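PDB 2ZC0: alanine glyoxylate transaminase from Thermococcus litoralis, which binds pyridoxal phosphate in its amino form and probably transfers the amino group of alanine to glyoxylate, as a homodimeric aminotransferase. Local coordinates for residues E60-E63 with K67-M70; L114-I119 with L269-P274. All coordinates share one frame; numbering follows the deposited sequence.

In the fold
Both contacts are small and buried, and both lie where a second subunit comes close, but they are separate: their centres are 28 Å apart and their nearest atoms about 10 Å. They follow one another along the chain, contact 1 being local and contact 2 joining segments 150 residues apart. Contact 1, toward the periphery of the chain, folds a turn back on the end of helix 51-64. Contact 2 pairs helices 106-118 and 262-272 beside the main sheet. Neither forms the cofactor pocket. Helix 106-118 nevertheless starts with the pocket residues Gly106, Gly107 and Thr108, while Arg116, farther along it, has its side chain about 13 Å from a bound PMP.

Contact 1: E60-E63 with K67-M70; sequences EVLE and KSVM
Val61 meets the turn first, pressing CG1 against Ser68. The branch lies anti to the backbone N (chi1 170°) and reaches Ser68 CB at 3.4 Å, tighter than usual for two carbons. Leu62 comes next and approaches the hydroxyl of Ser68 twice: Leu62 CA stands 3.4 Å from Ser68 OG, and from the end of the side chain Leu62 CD2 comes to 3.5 Å from the same oxygen. The serine points its CB toward the helix, so that OG lies beside these two carbons and also near the carbonyl oxygen of Val61. Its hydrogen bond is made within the turn, to the carbonyl oxygen of Glu65; that bond ties the 3-10 segment back to the chain just beyond the helix. The backbones come correspondingly close, with Leu62 CA 5.8 Å from Ser68 CA. The 3-10 turn after helix 51-64 thus doubles back on the last turns of that helix, putting Ser68 against Val61 and Leu62. On its flank lies helix 281-292, with Tyr285 touching both Val61 and Ser68 and Ile282 touching Leu62. Arg51 of the second subunit hydrogen-bonds to the carbonyl oxygens of Leu62 and Glu63, joining the end of helix 51-64 to that subunit.

Contact 2: L114-I119 with L269-P274; sequences LGRVLI and LMQKQP
The amide of Gln271 lies with one face against Val117, whose CG2 methyl sits almost centrally over the group, 3.4 Å from Gln271 NE2 and 3.5 Å from Gln271 CD. At the oxygen end, Arg116 CB and a water approach close to the amide plane: Gln271 OE1 is 3.7 Å from Arg116 CB and accepts from the water at 2.6 Å. That water in turn accepts from Arg116 NH2 at 2.9 Å, bridging the two flat groups, whose planes stand nearly perpendicular (83°). Gln271 NE2 hydrogen-bonds to the carbonyl oxygen of Leu113; the bonds at both ends are consistent with a fixed amide orientation. A bend at chi3 (46°) turns the arginine chain toward the water, and Gln271 beyond CG runs extended between the helices. Arg116 NH1 forms a salt bridge to Asp112 of the second subunit, so the polar link continues into that subunit. Helix 106-118, which begins with cofactor-pocket residues, packs with helix 262-272 beside the mixed sheet of the large, cofactor-binding aminotransferase domain. Leu114 and Leu118 rest on Ile240 of strand 239-244, whereas Leu269 and Lys272 reach strand 101-104, the outermost strand of that sheet within this chain.

Contact 1: E60-E63 with K67-M70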
loop_
_atom_site.group_PDB
_atom_site.type_symbol
_atom_site.label_atom_id
_atom_site.label_comp_id
_atom_site.label_asym_id
_atom_site.label_seq_id
_atom_site.Cartn_x
_atom_site.Cartn_y
_atom_site.Cartn_z
ATOM N N GLU A 60 -31.288 -29.847 18.418
ATOM C CA GLU A 60 -32.469 -29.817 17.560
ATOM C C GLU A 60 -32.096 -29.355 16.155
ATOM O O GLU A 60 -32.399 -30.025 15.159
ATOM C CB GLU A 60 -33.526 -28.865 18.142
ATOM C CG GLU A 60 -34.277 -29.384 19.377
ATOM C CD GLU A 60 -35.178 -28.313 20.008
ATOM O OE1 GLU A 60 -36.002 -28.654 20.895
ATOM O OE2 GLU A 60 -35.060 -27.126 19.619
ATOM N N VAL A 61 -31.441 -28.201 16.087
ATOM C CA VAL A 61 -31.010 -27.631 14.821
ATOM C C VAL A 61 -30.159 -28.599 13.993
ATOM O O VAL A 61 -30.397 -28.774 12.798
ATOM C CB VAL A 61 -30.205 -26.329 15.048
ATOM C CG1 VAL A 61 -29.549 -25.892 13.757
ATOM C CG2 VAL A 61 -31.132 -25.227 15.561
ATOM N N LEU A 62 -29.178 -29.235 14.628
ATOM C CA LEU A 62 -28.295 -30.162 13.918
ATOM C C LEU A 62 -28.972 -31.410 13.359
ATOM O O LEU A 62 -28.720 -31.801 12.217
ATOM C CB LEU A 62 -27.123 -30.561 14.820
ATOM C CG LEU A 62 -26.055 -29.469 14.942
ATOM C CD1 LEU A 62 -25.217 -29.646 16.209
ATOM C CD2 LEU A 62 -25.187 -29.505 13.685
ATOM N N GLU A 63 -29.838 -32.033 14.147
ATOM C CA GLU A 63 -30.507 -33.239 13.685
ATOM C C GLU A 63 -31.642 -32.969 12.693
ATOM O O GLU A 63 -31.885 -33.775 11.792
ATOM C CB GLU A 63 -31.030 -34.043 14.886
ATOM C CG GLU A 63 -32.079 -33.332 15.725
ATOM C CD GLU A 63 -32.474 -34.112 16.978
ATOM O OE1 GLU A 63 -33.389 -33.649 17.699
ATOM O OE2 GLU A 63 -31.874 -35.180 17.245
ATOM N N LYS A 67 -28.872 -27.917 6.632
ATOM C CA LYS A 67 -28.143 -26.698 6.320
ATOM C C LYS A 67 -27.331 -26.191 7.513
ATOM O O LYS A 67 -26.476 -25.320 7.353
ATOM C CB LYS A 67 -29.109 -25.603 5.845
ATOM C CG LYS A 67 -29.796 -25.919 4.517
ATOM C CD LYS A 67 -30.457 -24.685 3.898
ATOM C CE LYS A 67 -31.903 -24.487 4.348
ATOM N NZ LYS A 67 -32.066 -24.189 5.814
ATOM N N SER A 68 -27.580 -26.732 8.703
ATOM C CA SER A 68 -26.836 -26.279 9.872
ATOM C C SER A 68 -25.406 -26.809 9.918
ATOM O O SER A 68 -24.641 -26.447 10.808
ATOM C CB SER A 68 -27.558 -26.665 11.170
ATOM O OG SER A 68 -27.392 -28.037 11.472
ATOM N N VAL A 69 -25.032 -27.651 8.959
ATOM C CA VAL A 69 -23.679 -28.199 8.948
ATOM C C VAL A 69 -22.945 -27.802 7.672
ATOM O O VAL A 69 -21.806 -28.212 7.440
ATOM C CB VAL A 69 -23.705 -29.738 9.043
ATOM C CG1 VAL A 69 -24.055 -30.349 7.682
ATOM C CG2 VAL A 69 -22.373 -30.249 9.537
ATOM N N MET A 70 -23.595 -26.976 6.862
ATOM C CA MET A 70 -23.024 -26.570 5.587
ATOM C C MET A 70 -22.760 -25.075 5.444
ATOM O O MET A 70 -23.066 -24.276 6.332
ATOM C CB MET A 70 -23.951 -27.012 4.448
ATOM C CG MET A 70 -24.234 -28.512 4.356
ATOM S SD MET A 70 -25.175 -28.902 2.844
ATOM C CE MET A 70 -26.841 -28.527 3.337
#

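Contact 2: L114-I119 with L269-P274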
loop_
_atom_site.group_PDB
_atom_site.type_symbol
_atom_site.label_atom_id
_atom_site.label_comp_id
_atom_site.label_asym_id
_atom_site.label_seq_id
_atom_site.Cartn_x
_atom_site.Cartn_y
_atom_site.Cartn_z
ATOM N N LEU A 114 -14.872 -3.920 7.456
ATOM C CA LEU A 114 -15.040 -2.501 7.166
ATOM C C LEU A 114 -13.700 -1.775 6.971
ATOM O O LEU A 114 -13.573 -0.914 6.102
ATOM C CB LEU A 114 -15.816 -1.796 8.295
ATOM C CG LEU A 114 -17.350 -1.606 8.245
ATOM C CD1 LEU A 114 -17.921 -1.961 6.855
ATOM C CD2 LEU A 114 -17.974 -2.432 9.328
ATOM N N GLY A 115 -12.707 -2.095 7.795
ATOM C CA GLY A 115 -11.429 -1.426 7.664
ATOM C C GLY A 115 -10.775 -1.724 6.333
ATOM O O GLY A 115 -10.148 -0.860 5.714
ATOM N N ARG A 116 -10.932 -2.955 5.878
ATOM C CA ARG A 116 -10.334 -3.350 4.620
ATOM C C ARG A 116 -10.936 -2.630 3.415
ATOM O O ARG A 116 -10.250 -2.356 2.443
ATOM C CB ARG A 116 -10.439 -4.863 4.471
ATOM C CG ARG A 116 -9.680 -5.593 5.569
ATOM C CD ARG A 116 -9.699 -7.089 5.331
ATOM N NE ARG A 116 -9.380 -7.360 3.932
ATOM C CZ ARG A 116 -8.910 -8.510 3.467
ATOM N NH1 ARG A 116 -8.694 -9.521 4.311
ATOM N NH2 ARG A 116 -8.666 -8.626 2.160
ATOM N N VAL A 117 -12.206 -2.280 3.501
ATOM C CA VAL A 117 -12.869 -1.600 2.407
ATOM C C VAL A 117 -12.807 -0.082 2.533
ATOM O O VAL A 117 -12.936 0.633 1.541
ATOM C CB VAL A 117 -14.359 -2.008 2.348
ATOM C CG1 VAL A 117 -15.132 -1.066 1.444
ATOM C CG2 VAL A 117 -14.487 -3.441 1.853
ATOM N N LEU A 118 -12.586 0.407 3.747
ATOM C CA LEU A 118 -12.591 1.838 3.978
ATOM C C LEU A 118 -11.260 2.506 4.287
ATOM O O LEU A 118 -11.159 3.722 4.216
ATOM C CB LEU A 118 -13.601 2.153 5.088
ATOM C CG LEU A 118 -15.061 1.751 4.834
ATOM C CD1 LEU A 118 -15.885 2.059 6.075
ATOM C CD2 LEU A 118 -15.618 2.495 3.622
ATOM N N ILE A 119 -10.232 1.729 4.597
ATOM C CA ILE A 119 -8.941 2.321 4.925
ATOM C C ILE A 119 -7.806 2.101 3.918
ATOM O O ILE A 119 -7.518 0.970 3.536
ATOM C CB ILE A 119 -8.448 1.783 6.282
ATOM C CG1 ILE A 119 -9.454 2.123 7.373
ATOM C CG2 ILE A 119 -7.081 2.359 6.614
ATOM C CD1 ILE A 119 -9.194 1.377 8.636
ATOM N N LEU A 269 -19.532 -7.110 0.875
ATOM C CA LEU A 269 -20.083 -8.405 0.528
ATOM C C LEU A 269 -19.197 -9.143 -0.502
ATOM O O LEU A 269 -18.957 -10.333 -0.359
ATOM C CB LEU A 269 -21.498 -8.206 -0.022
ATOM C CG LEU A 269 -22.673 -8.991 0.578
ATOM C CD1 LEU A 269 -22.555 -9.093 2.091
ATOM C CD2 LEU A 269 -23.978 -8.281 0.182
ATOM N N MET A 270 -18.727 -8.432 -1.529
ATOM C CA MET A 270 -17.874 -9.018 -2.570
ATOM C C MET A 270 -16.596 -9.619 -2.021
ATOM O O MET A 270 -16.130 -10.635 -2.513
ATOM C CB MET A 270 -17.464 -7.976 -3.606
ATOM C CG MET A 270 -18.469 -7.629 -4.684
ATOM S SD MET A 270 -17.662 -6.597 -5.983
ATOM C CE MET A 270 -19.075 -6.223 -7.034
ATOM N N GLN A 271 -16.013 -8.975 -1.013
ATOM C CA GLN A 271 -14.763 -9.475 -0.443
ATOM C C GLN A 271 -14.923 -10.564 0.614
ATOM O O GLN A 271 -13.994 -11.335 0.839
ATOM C CB GLN A 271 -13.954 -8.327 0.169
ATOM C CG GLN A 271 -14.631 -7.674 1.362
ATOM C CD GLN A 271 -13.694 -6.836 2.240
ATOM O OE1 GLN A 271 -12.558 -6.535 1.868
ATOM N NE2 GLN A 271 -14.187 -6.449 3.407
ATOM N N LYS A 272 -16.098 -10.643 1.237
ATOM C CA LYS A 272 -16.330 -11.592 2.325
ATOM C C LYS A 272 -16.159 -13.104 2.137
ATOM O O LYS A 272 -15.566 -13.750 3.000
ATOM C CB LYS A 272 -17.699 -11.324 2.952
ATOM C CG LYS A 272 -17.873 -11.924 4.336
ATOM C CD LYS A 272 -19.164 -11.419 4.984
ATOM C CE LYS A 272 -19.348 -12.004 6.371
ATOM N NZ LYS A 272 -19.530 -13.468 6.297
ATOM N N GLN A 273 -16.668 -13.691 1.056
ATOM C CA GLN A 273 -16.522 -15.141 0.910
ATOM C C GLN A 273 -15.042 -15.577 0.951
ATOM O O GLN A 273 -14.710 -16.551 1.618
ATOM C CB GLN A 273 -17.228 -15.652 -0.363
ATOM C CG GLN A 273 -17.278 -17.204 -0.457
ATOM C CD GLN A 273 -18.228 -17.741 -1.539
ATOM O OE1 GLN A 273 -19.413 -17.995 -1.284
ATOM N NE2 GLN A 273 -17.701 -17.923 -2.751
ATOM N N PRO A 274 -14.137 -14.846 0.267
ATOM C CA PRO A 274 -12.712 -15.213 0.279
ATOM C C PRO A 274 -11.953 -14.914 1.590
ATOM O O PRO A 274 -10.759 -15.214 1.697
ATOM C CB PRO A 274 -12.122 -14.444 -0.910
ATOM C CG PRO A 274 -13.308 -14.187 -1.803
ATOM C CD PRO A 274 -14.434 -13.909 -0.833
HETATM O O HOH W 1 -10.324 -6.853 0.627
#